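Local coordinates for protein putative P450-like enzyme (Streptomyces himastatinicus ATCC 53653, PDB 5Z9J) that is a heme-containing member of the cytochrome P450 family that probably acts as a monooxygenase in microbial secondary metabolism, at residues E10-P13 with G14-W17; D28-E31 with E32-L35; T58-D62 with P63-D67; L274-S277 with M278-M281. One frame throughout, in Å; residues are numbered along the deposited sequence.

Contact 1: E10-P13 with G14-W17; sequences EFHP and GHFW. With TAM (tris(hydroxyethyl)aminomethane), chain F.
The backbone bends through a type I beta turn from H12 to H15, closed by the bond from H15 N to H12 O (3.0 Å, with 162° at the hydrogen). This turn lies in the N-terminal loop that precedes the first strand of the P450 sheet. H15 is also the centre of an inverse gamma turn, whose F16 N to G14 O bond is weak and doubtful. Inside the turn the H12 imidazole turns its ND1 edge toward the G14 amide: with CG anti to the backbone N (chi1 -164°), ND1 accepts the amide hydrogen of G14 N at 2.9 Å, and that donor lies close to the ring plane. An accepting ND1 is consistent with a proton on NE2, which pairs with E167 OE2.

The two imidazoles form an offset stack, with centroids 4.9 Å apart and planes inclined by 19°. The tighter element is a CH-pi contact, since H12 CB sits 3.5 Å from the H15 ring centroid, almost on the ring normal. W17 CZ2 covers the opposite face nearer the rim, so the H15 ring is sandwiched. Its rotation is also set at both nitrogens: NE2 pairs with V385 O, and ND1 shares a water with H12 N. G14 in the turn, and F16 and W17 after it, help line the pocket of the bound tris(hydroxyethyl)aminomethane. Lacking a side chain, G14 lets the ligand come close, its CA lying 3.8 Å from TAM C5. Next to the ligand, W17 CE3 stands over the centre of the F16 ring, 3.7 Å above its plane.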
loop_
_atom_site.group_PDB
_atom_site.type_symbol
_atom_site.label_atom_id
_atom_site.label_comp_id
_atom_site.label_asym_id
_atom_site.label_seq_id
_atom_site.Cartn_x
_atom_site.Cartn_y
_atom_site.Cartn_z
ATOM N N GLU A 10 -14.454 -13.590 4.599
ATOM C CA GLU A 10 -15.051 -13.213 3.308
ATOM C C GLU A 10 -14.090 -12.415 2.408
ATOM O O GLU A 10 -14.245 -11.199 2.194
ATOM C CB GLU A 10 -16.335 -12.402 3.528
ATOM C CG GLU A 10 -17.555 -13.228 4.006
ATOM C CD GLU A 10 -17.899 -14.423 3.136
ATOM O OE1 GLU A 10 -17.638 -14.399 1.912
ATOM O OE2 GLU A 10 -18.483 -15.379 3.692
ATOM N N PHE A 11 -13.108 -13.115 1.853
ATOM C CA PHE A 11 -12.139 -12.478 0.964
ATOM C C PHE A 11 -12.792 -12.032 -0.351
ATOM O O PHE A 11 -13.838 -12.568 -0.771
ATOM C CB PHE A 11 -10.985 -13.447 0.622
ATOM C CG PHE A 11 -10.329 -14.099 1.811
ATOM C CD1 PHE A 11 -9.497 -13.381 2.635
ATOM C CD2 PHE A 11 -10.496 -15.464 2.060
ATOM C CE1 PHE A 11 -8.866 -13.984 3.723
ATOM C CE2 PHE A 11 -9.861 -16.066 3.135
ATOM C CZ PHE A 11 -9.042 -15.306 3.968
ATOM N N HIS A 12 -12.119 -11.120 -1.046
ATOM C CA HIS A 12 -12.425 -10.874 -2.461
ATOM C C HIS A 12 -12.511 -12.217 -3.172
ATOM O O HIS A 12 -11.645 -13.057 -2.970
ATOM C CB HIS A 12 -11.325 -10.063 -3.119
ATOM C CG HIS A 12 -11.718 -9.454 -4.422
ATOM N ND1 HIS A 12 -11.843 -10.195 -5.583
ATOM C CD2 HIS A 12 -11.945 -8.164 -4.767
ATOM C CE1 HIS A 12 -12.192 -9.389 -6.569
ATOM N NE2 HIS A 12 -12.252 -8.153 -6.102
ATOM N N PRO A 13 -13.557 -12.416 -3.989
ATOM C CA PRO A 13 -13.755 -13.705 -4.673
ATOM C C PRO A 13 -12.611 -14.043 -5.631
ATOM O O PRO A 13 -12.381 -15.211 -5.929
ATOM C CB PRO A 13 -15.066 -13.516 -5.431
ATOM C CG PRO A 13 -15.333 -12.029 -5.449
ATOM C CD PRO A 13 -14.658 -11.462 -4.232
ATOM N N GLY A 14 -11.901 -13.034 -6.110
ATOM C CA GLY A 14 -10.765 -13.268 -6.980
ATOM C C GLY A 14 -9.519 -13.773 -6.266
ATOM O O GLY A 14 -8.567 -14.205 -6.925
ATOM N N HIS A 15 -9.490 -13.686 -4.932
ATOM C CA HIS A 15 -8.274 -14.042 -4.199
ATOM C C HIS A 15 -8.225 -15.507 -3.787
ATOM O O HIS A 15 -8.246 -15.827 -2.600
ATOM C CB HIS A 15 -8.111 -13.202 -2.966
ATOM C CG HIS A 15 -7.952 -11.742 -3.268
ATOM N ND1 HIS A 15 -7.903 -10.779 -2.287
ATOM C CD2 HIS A 15 -7.860 -11.081 -4.446
ATOM C CE1 HIS A 15 -7.756 -9.590 -2.844
ATOM N NE2 HIS A 15 -7.750 -9.741 -4.157
ATOM N N PHE A 16 -8.117 -16.369 -4.784
ATOM C CA PHE A 16 -8.157 -17.802 -4.546
ATOM C C PHE A 16 -7.047 -18.269 -3.590
ATOM O O PHE A 16 -7.209 -19.299 -2.896
ATOM C CB PHE A 16 -8.064 -18.565 -5.896
ATOM C CG PHE A 16 -6.821 -18.242 -6.693
ATOM C CD1 PHE A 16 -5.649 -18.922 -6.461
ATOM C CD2 PHE A 16 -6.827 -17.228 -7.649
ATOM C CE1 PHE A 16 -4.518 -18.603 -7.159
ATOM C CE2 PHE A 16 -5.699 -16.921 -8.366
ATOM C CZ PHE A 16 -4.547 -17.590 -8.110
ATOM N N TRP A 17 -5.897 -17.601 -3.595
ATOM C CA TRP A 17 -4.790 -18.048 -2.744
ATOM C C TRP A 17 -5.107 -17.940 -1.250
ATOM O O TRP A 17 -4.535 -18.659 -0.435
ATOM C CB TRP A 17 -3.513 -17.297 -3.085
ATOM C CG TRP A 17 -3.632 -15.777 -2.948
ATOM C CD1 TRP A 17 -3.336 -15.033 -1.853
ATOM C CD2 TRP A 17 -4.089 -14.850 -3.952
ATOM N NE1 TRP A 17 -3.572 -13.698 -2.098
ATOM C CE2 TRP A 17 -4.039 -13.562 -3.375
ATOM C CE3 TRP A 17 -4.525 -14.985 -5.280
ATOM C CZ2 TRP A 17 -4.411 -12.411 -4.089
ATOM C CZ3 TRP A 17 -4.910 -13.825 -5.985
ATOM C CH2 TRP A 17 -4.847 -12.561 -5.379
HETATM C C TAM F . -8.365 -12.689 -11.394
HETATM C C1 TAM F . -8.384 -14.140 -12.024
HETATM C C2 TAM F . -9.461 -12.506 -10.330
HETATM C C3 TAM F . -6.965 -12.407 -10.778
HETATM C C4 TAM F . -9.059 -15.164 -11.106
HETATM C C5 TAM F . -9.374 -11.084 -9.795
HETATM C C6 TAM F . -6.448 -13.509 -9.824
HETATM N N TAM F . -8.575 -11.690 -12.438
HETATM O O4 TAM F . -10.431 -15.288 -11.431
HETATM O O5 TAM F . -8.996 -10.239 -10.896
HETATM O O6 TAM F . -7.227 -13.503 -8.647
HETATM O O HOH W 1 -9.289 -10.077 0.241
#

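Contact 2: D28-E31 with E32-L35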
loop_
_atom_site.group_PDB
_atom_site.type_symbol
_atom_site.label_atom_id
_atom_site.label_comp_id
_atom_site.label_asym_id
_atom_site.label_seq_id
_atom_site.Cartn_x
_atom_site.Cartn_y
_atom_site.Cartn_z
ATOM N N ASP A 28 -2.029 -16.895 -16.909
ATOM C CA ASP A 28 -3.244 -17.024 -17.731
ATOM C C ASP A 28 -3.649 -15.666 -18.315
ATOM O O ASP A 28 -3.042 -14.621 -18.018
ATOM C CB ASP A 28 -4.436 -17.667 -16.964
ATOM C CG ASP A 28 -5.046 -16.774 -15.868
ATOM O OD1 ASP A 28 -5.151 -15.525 -16.020
ATOM O OD2 ASP A 28 -5.465 -17.333 -14.828
ATOM N N TYR A 29 -4.634 -15.718 -19.204
ATOM C CA TYR A 29 -5.167 -14.527 -19.855
ATOM C C TYR A 29 -6.648 -14.377 -19.487
ATOM O O TYR A 29 -7.405 -15.345 -19.492
ATOM C CB TYR A 29 -4.983 -14.627 -21.380
ATOM C CG TYR A 29 -5.478 -13.442 -22.184
ATOM C CD1 TYR A 29 -4.806 -12.236 -22.167
ATOM C CD2 TYR A 29 -6.632 -13.541 -22.958
ATOM C CE1 TYR A 29 -5.254 -11.162 -22.903
ATOM C CE2 TYR A 29 -7.087 -12.484 -23.693
ATOM C CZ TYR A 29 -6.401 -11.294 -23.665
ATOM O OH TYR A 29 -6.870 -10.223 -24.395
ATOM N N ASP A 30 -7.047 -13.170 -19.136
ATOM C CA ASP A 30 -8.444 -12.885 -18.857
ATOM C C ASP A 30 -9.049 -12.253 -20.113
ATOM O O ASP A 30 -8.790 -11.078 -20.411
ATOM C CB ASP A 30 -8.558 -11.970 -17.637
ATOM C CG ASP A 30 -9.983 -11.838 -17.132
ATOM O OD1 ASP A 30 -10.936 -11.842 -17.942
ATOM O OD2 ASP A 30 -10.159 -11.758 -15.906
ATOM N N GLU A 31 -9.837 -13.037 -20.854
ATOM C CA GLU A 31 -10.381 -12.576 -22.133
ATOM C C GLU A 31 -11.384 -11.457 -21.903
ATOM O O GLU A 31 -11.461 -10.518 -22.691
ATOM C CB GLU A 31 -11.036 -13.713 -22.924
ATOM C CG GLU A 31 -11.183 -13.390 -24.424
ATOM C CD GLU A 31 -12.028 -14.419 -25.191
ATOM O OE1 GLU A 31 -12.279 -15.523 -24.643
ATOM O OE2 GLU A 31 -12.453 -14.119 -26.335
ATOM N N GLU A 32 -12.110 -11.526 -20.792
ATOM C CA GLU A 32 -13.180 -10.573 -20.548
ATOM C C GLU A 32 -12.598 -9.213 -20.142
ATOM O O GLU A 32 -13.162 -8.174 -20.469
ATOM C CB GLU A 32 -14.139 -11.118 -19.477
ATOM C CG GLU A 32 -15.456 -10.361 -19.343
ATOM C CD GLU A 32 -16.435 -10.715 -20.462
ATOM O OE1 GLU A 32 -16.085 -11.540 -21.347
ATOM O OE2 GLU A 32 -17.555 -10.152 -20.476
ATOM N N LEU A 33 -11.450 -9.224 -19.460
ATOM C CA LEU A 33 -10.767 -7.996 -19.026
ATOM C C LEU A 33 -9.601 -7.588 -19.929
ATOM O O LEU A 33 -9.037 -6.494 -19.775
ATOM C CB LEU A 33 -10.238 -8.150 -17.605
ATOM C CG LEU A 33 -11.285 -8.269 -16.503
ATOM C CD1 LEU A 33 -10.587 -8.365 -15.153
ATOM C CD2 LEU A 33 -12.225 -7.074 -16.562
ATOM N N GLN A 34 -9.229 -8.498 -20.822
ATOM C CA GLN A 34 -8.143 -8.318 -21.777
ATOM C C GLN A 34 -6.816 -8.030 -21.063
ATOM O O GLN A 34 -6.119 -7.065 -21.379
ATOM C CB GLN A 34 -8.488 -7.195 -22.750
ATOM C CG GLN A 34 -8.362 -7.572 -24.205
ATOM C CD GLN A 34 -9.221 -6.699 -25.092
ATOM O OE1 GLN A 34 -10.233 -6.156 -24.651
ATOM N NE2 GLN A 34 -8.838 -6.576 -26.357
ATOM N N LEU A 35 -6.455 -8.903 -20.127
ATOM C CA LEU A 35 -5.206 -8.765 -19.402
ATOM C C LEU A 35 -4.639 -10.129 -19.057
ATOM O O LEU A 35 -5.352 -11.141 -19.113
ATOM C CB LEU A 35 -5.387 -7.930 -18.119
ATOM C CG LEU A 35 -6.468 -8.260 -17.080
ATOM C CD1 LEU A 35 -6.039 -9.415 -16.196
ATOM C CD2 LEU A 35 -6.850 -6.998 -16.217
#
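Y29 and Q34 lie side by side and point the same way, the phenol plane standing 82° from the carboxamide plane. The close approach is made by Y29 OH, 3.0 Å from Q34 CG, which is tight. Lower on the ring, Y29 CD1 comes within 3.3 Å of L35 O. That carbonyl accepts from D30 N, at 2.6 Å and nearly along the C=O axis. With the phenol of Y29 cut back to an alanine, the CG of Q34 would probably lose its cover and that chain be freer to turn.

The side chains of D30 and L33 cross obliquely, L33 CD1 packing 3.5 Å from D30 OD2. With CG anti to its own nitrogen (chi1 -169°), D30 swings its carboxylate over the turn. There OD1 accepts from L33 N at 3.1 Å, from above the carboxylate plane, and more weakly from E32 N. D30 also borders the tris(hydroxyethyl)aminomethane pocket.

D30 O takes the amide of L35 at 3.2 Å and, weakly, that of Q34. Two residues thus face one, the signature of a G1 beta bulge, here at the tip of the hairpin joining strands 27-30 and 35-38 at the edge of the P450 sheet.

Contact 3: T58-D62 with P63-D67; sequences TMRLD and PIKLD
P63 follows D62 directly and turns the chain away from the 3-10 segment 58-61, whose last turn is defined by L61 N to T58 O and D62 N to M59 O. One residue on, I64 points away from the 3-10 segment and packs against helix 172-202, while its carbonyl faces back: D62 CB lies 3.3 Å from I64 O. A water joins the same two residues, donating to D62 OD2 at 2.7 Å and to I64 O at 2.8 Å, so the carboxylate is tied to the backbone across the bend.

K65 returns across the C-terminal end of the 3-10 segment. Its chain is extended beyond CG, and the methylenes run alongside carbonyl oxygens, CE passing 3.2 Å from D62 O. NZ donates to R60 O at 3.0 Å, tilted 26° from the carbonyl plane. A positive group beside these C-terminal carbonyls would probably be favoured electrostatically. The R60 side chain is directed elsewhere, to a salt bridge with D305.

L66 meets M59 at about a right angle. Its amide points at the thioether, giving a weak but straight L66 N to M59 SD bond (3.3 Å, 166°). The chi3 bend of M59, at 66°, brings CE to 3.4 Å from L66 O. Both side chains also touch V71. D67 then takes the N-cap position of helix 68-71. The arrangement belongs to the connection between strand 54-55 and helix 82-93, which carries the heme-binding H83 and R87, consistent with the B-C loop of the P450 fold.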
loop_
_atom_site.group_PDB
_atom_site.type_symbol
_atom_site.label_atom_id
_atom_site.label_comp_id
_atom_site.label_asym_id
_atom_site.label_seq_id
_atom_site.Cartn_x
_atom_site.Cartn_y
_atom_site.Cartn_z
ATOM N N THR A 58 1.607 1.940 -16.814
ATOM C CA THR A 58 0.527 1.147 -17.399
ATOM C C THR A 58 -0.467 1.962 -18.231
ATOM O O THR A 58 -1.133 1.416 -19.130
ATOM C CB THR A 58 -0.242 0.396 -16.301
ATOM O OG1 THR A 58 -0.649 1.321 -15.278
ATOM C CG2 THR A 58 0.640 -0.699 -15.667
ATOM N N MET A 59 -0.555 3.261 -17.937
ATOM C CA MET A 59 -1.428 4.191 -18.671
ATOM C C MET A 59 -1.029 4.316 -20.139
ATOM O O MET A 59 -1.807 4.779 -20.983
ATOM C CB MET A 59 -1.419 5.584 -18.006
ATOM C CG MET A 59 -2.497 6.528 -18.547
ATOM S SD MET A 59 -2.631 8.168 -17.750
ATOM C CE MET A 59 -1.066 8.941 -18.190
ATOM N N ARG A 60 0.220 3.975 -20.442
ATOM C CA ARG A 60 0.666 3.953 -21.837
ATOM C C ARG A 60 -0.301 3.103 -22.706
ATOM O O ARG A 60 -0.508 3.399 -23.879
ATOM C CB ARG A 60 2.099 3.412 -21.947
ATOM C CG ARG A 60 2.616 3.338 -23.393
ATOM C CD ARG A 60 4.066 2.842 -23.529
ATOM N NE ARG A 60 4.199 1.400 -23.238
ATOM C CZ ARG A 60 4.080 0.429 -24.148
ATOM N NH1 ARG A 60 3.780 0.729 -25.395
ATOM N NH2 ARG A 60 4.229 -0.853 -23.811
ATOM N N LEU A 61 -0.927 2.084 -22.123
ATOM C CA LEU A 61 -1.741 1.154 -22.919
ATOM C C LEU A 61 -3.201 1.572 -23.022
ATOM O O LEU A 61 -3.976 0.957 -23.744
ATOM C CB LEU A 61 -1.700 -0.248 -22.312
ATOM C CG LEU A 61 -0.358 -0.895 -21.985
ATOM C CD1 LEU A 61 -0.573 -2.350 -21.538
ATOM C CD2 LEU A 61 0.576 -0.829 -23.170
ATOM N N ASP A 62 -3.576 2.636 -22.318
ATOM C CA ASP A 62 -4.970 3.051 -22.299
ATOM C C ASP A 62 -5.276 3.797 -23.578
ATOM O O ASP A 62 -4.456 4.597 -24.035
ATOM C CB ASP A 62 -5.261 3.943 -21.086
ATOM C CG ASP A 62 -5.212 3.192 -19.762
ATOM O OD1 ASP A 62 -5.310 1.951 -19.775
ATOM O OD2 ASP A 62 -5.083 3.861 -18.694
ATOM N N PRO A 63 -6.464 3.566 -24.157
ATOM C CA PRO A 63 -6.833 4.289 -25.369
ATOM C C PRO A 63 -7.031 5.771 -25.039
ATOM O O PRO A 63 -6.895 6.597 -25.946
ATOM C CB PRO A 63 -8.150 3.628 -25.803
ATOM C CG PRO A 63 -8.698 3.046 -24.586
ATOM C CD PRO A 63 -7.529 2.659 -23.713
ATOM N N ILE A 64 -7.377 6.087 -23.784
ATOM C CA ILE A 64 -7.524 7.492 -23.346
ATOM C C ILE A 64 -6.621 7.701 -22.137
ATOM O O ILE A 64 -6.618 6.907 -21.217
ATOM C CB ILE A 64 -8.976 7.855 -22.982
ATOM C CG1 ILE A 64 -9.894 7.683 -24.188
ATOM C CG2 ILE A 64 -9.066 9.273 -22.448
ATOM C CD1 ILE A 64 -11.365 7.881 -23.859
ATOM N N LYS A 65 -5.858 8.778 -22.152
ATOM C CA LYS A 65 -4.779 8.975 -21.196
ATOM C C LYS A 65 -4.830 10.357 -20.578
ATOM O O LYS A 65 -5.390 11.272 -21.177
ATOM C CB LYS A 65 -3.422 8.821 -21.890
ATOM C CG LYS A 65 -3.291 7.602 -22.771
ATOM C CD LYS A 65 -1.865 7.463 -23.246
ATOM C CE LYS A 65 -1.761 6.337 -24.228
ATOM N NZ LYS A 65 -0.380 6.242 -24.774
ATOM N N LEU A 66 -4.189 10.528 -19.430
ATOM C CA LEU A 66 -3.966 11.882 -18.954
ATOM C C LEU A 66 -2.709 12.453 -19.568
ATOM O O LEU A 66 -1.796 11.707 -19.961
ATOM C CB LEU A 66 -3.843 11.957 -17.438
ATOM C CG LEU A 66 -5.079 11.629 -16.621
ATOM C CD1 LEU A 66 -4.752 11.138 -15.211
ATOM C CD2 LEU A 66 -5.920 12.881 -16.579
ATOM N N ASP A 67 -2.682 13.775 -19.671
ATOM C CA ASP A 67 -1.521 14.448 -20.216
ATOM C C ASP A 67 -0.386 14.212 -19.242
ATOM O O ASP A 67 -0.597 14.155 -18.027
ATOM C CB ASP A 67 -1.770 15.949 -20.404
ATOM C CG ASP A 67 -0.528 16.711 -20.919
ATOM O OD1 ASP A 67 0.183 16.209 -21.810
ATOM O OD2 ASP A 67 -0.272 17.847 -20.440
HETATM O O HOH W 2 -6.062 6.341 -18.575
#

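Contact 4: L274-S277 with M278-M281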
loop_
_atom_site.group_PDB
_atom_site.type_symbol
_atom_site.label_atom_id
_atom_site.label_comp_id
_atom_site.label_asym_id
_atom_site.label_seq_id
_atom_site.Cartn_x
_atom_site.Cartn_y
_atom_site.Cartn_z
ATOM N N LEU A 274 5.049 -9.165 11.654
ATOM C CA LEU A 274 4.586 -8.216 10.640
ATOM C C LEU A 274 4.958 -8.637 9.202
ATOM O O LEU A 274 4.149 -8.533 8.272
ATOM C CB LEU A 274 5.189 -6.858 10.928
ATOM C CG LEU A 274 4.636 -6.297 12.242
ATOM C CD1 LEU A 274 5.362 -5.022 12.685
ATOM C CD2 LEU A 274 3.219 -5.992 11.887
ATOM N N GLU A 275 6.172 -9.125 9.031
ATOM C CA GLU A 275 6.593 -9.572 7.701
ATOM C C GLU A 275 5.734 -10.742 7.259
ATOM O O GLU A 275 5.361 -10.821 6.100
ATOM C CB GLU A 275 8.056 -10.000 7.690
ATOM C CG GLU A 275 9.092 -8.944 7.981
ATOM C CD GLU A 275 9.061 -7.789 7.008
ATOM O OE1 GLU A 275 9.076 -8.046 5.783
ATOM O OE2 GLU A 275 9.002 -6.626 7.463
ATOM N N GLU A 276 5.420 -11.638 8.200
ATOM C CA GLU A 276 4.620 -12.828 7.865
ATOM C C GLU A 276 3.164 -12.418 7.623
ATOM O O GLU A 276 2.462 -13.024 6.833
ATOM C CB GLU A 276 4.728 -13.895 8.961
ATOM C CG GLU A 276 3.835 -15.114 8.830
ATOM C CD GLU A 276 4.279 -16.068 7.707
ATOM O OE1 GLU A 276 4.966 -15.637 6.742
ATOM O OE2 GLU A 276 4.067 -17.282 7.888
ATOM N N SER A 277 2.730 -11.359 8.314
ATOM C CA SER A 277 1.415 -10.808 8.083
ATOM C C SER A 277 1.334 -10.339 6.617
ATOM O O SER A 277 0.295 -10.432 5.972
ATOM C CB SER A 277 1.128 -9.610 9.048
ATOM O OG SER A 277 -0.249 -9.343 9.026
ATOM N N MET A 278 2.406 -9.698 6.157
ATOM C CA MET A 278 2.514 -9.222 4.774
ATOM C C MET A 278 2.563 -10.388 3.782
ATOM O O MET A 278 1.953 -10.371 2.732
ATOM C CB MET A 278 3.730 -8.299 4.634
ATOM C CG MET A 278 3.388 -6.830 5.176
ATOM S SD MET A 278 4.736 -5.708 4.774
ATOM C CE MET A 278 5.909 -6.211 5.957
ATOM N N ARG A 279 3.256 -11.438 4.152
ATOM C CA ARG A 279 3.319 -12.547 3.200
ATOM C C ARG A 279 1.928 -13.144 3.014
ATOM O O ARG A 279 1.434 -13.220 1.893
ATOM C CB ARG A 279 4.301 -13.600 3.686
ATOM C CG ARG A 279 4.497 -14.698 2.654
ATOM C CD ARG A 279 5.213 -15.836 3.326
ATOM N NE ARG A 279 4.490 -16.473 4.424
ATOM C CZ ARG A 279 3.564 -17.426 4.267
ATOM N NH1 ARG A 279 3.210 -17.823 3.038
ATOM N NH2 ARG A 279 2.983 -17.969 5.330
ATOM N N TYR A 280 1.275 -13.396 4.155
ATOM C CA TYR A 280 0.048 -14.187 4.273
ATOM C C TYR A 280 -1.231 -13.465 3.862
ATOM O O TYR A 280 -2.173 -14.076 3.329
ATOM C CB TYR A 280 -0.064 -14.697 5.728
ATOM C CG TYR A 280 -1.252 -15.552 6.033
ATOM C CD1 TYR A 280 -1.176 -16.931 5.901
ATOM C CD2 TYR A 280 -2.465 -14.984 6.446
ATOM C CE1 TYR A 280 -2.254 -17.726 6.170
ATOM C CE2 TYR A 280 -3.564 -15.794 6.734
ATOM C CZ TYR A 280 -3.433 -17.174 6.590
ATOM O OH TYR A 280 -4.464 -18.034 6.836
ATOM N N MET A 281 -1.294 -12.158 4.115
ATOM C CA MET A 281 -2.452 -11.380 3.756
ATOM C C MET A 281 -1.923 -10.023 3.283
ATOM O O MET A 281 -1.789 -9.089 4.078
ATOM C CB MET A 281 -3.419 -11.267 4.961
ATOM C CG MET A 281 -4.803 -10.557 4.691
ATOM S SD MET A 281 -5.866 -10.559 6.176
ATOM C CE MET A 281 -5.927 -12.330 6.416
HETATM O O HOH W 3 -1.007 -7.744 6.414
#
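E276 and R279 pair side-on within one helical turn, two nitrogens each meeting a different carboxylate oxygen. R279 NE reaches E276 OE1 at a short 2.5 Å in an almost straight bond (176°), while NH2 reaches E276 OE2 at 2.9 Å. Both oxygens lie near the guanidinium plane but are approached from above the carboxylate plane, since the two groups are turned 45° apart. The chi2 bend of E276, 72°, brings its carboxylate alongside the arginine. Sequence and spacing identify the ExxR motif of the P450 K helix, and R332, bonded to E276 OE2, completes what is consistent with the family's Glu-Arg-Arg triad.

Further partners fix both groups: D329 N also donates to E276 OE2, R279 NH1 meets the carbonyls of N316 and P325, and F322 forms a cation-pi contact with the guanidinium. In place of R279, a leucine here would probably leave those two carbonyls without this donor and E276 with R332 but without its two bonds from this side chain.

On another side of the helix M278 CE packs 3.5 Å from E275 OE2, whose carboxylate is held by R354 and H337. The M278 side chain is about 4 Å from the heme at nearest atoms. The final turn closes with M281 N to S277 O at 3.0 Å. Helix 270-280 is flanked by helix 240-255, where S277 OG bonds T249 and M278 touches L245, and by helix 350-367, against which L274 packs.

In the fold
From the N terminus the four contacts follow in series; none nests in or crosses another. Contact 1 closes a turn in the leading loop. Contact 2 closes the hairpin of the first two sheet strands, its centre 18 Å from that of contact 1, and both border the tris(hydroxyethyl)aminomethane pocket. Contact 3 folds the loop after strand 54-55, the sheet's opposite outer strand, against helices 68-71 and 172-202. Contact 4 lies much later in sequence, at the C-terminal end of helix 270-280 and near the heme, yet its nearest atoms come within about 4 Å of contact 1 without touching. Contacts 3 and 4 lie on opposite sides of the chain's centre, 33 Å apart between centres.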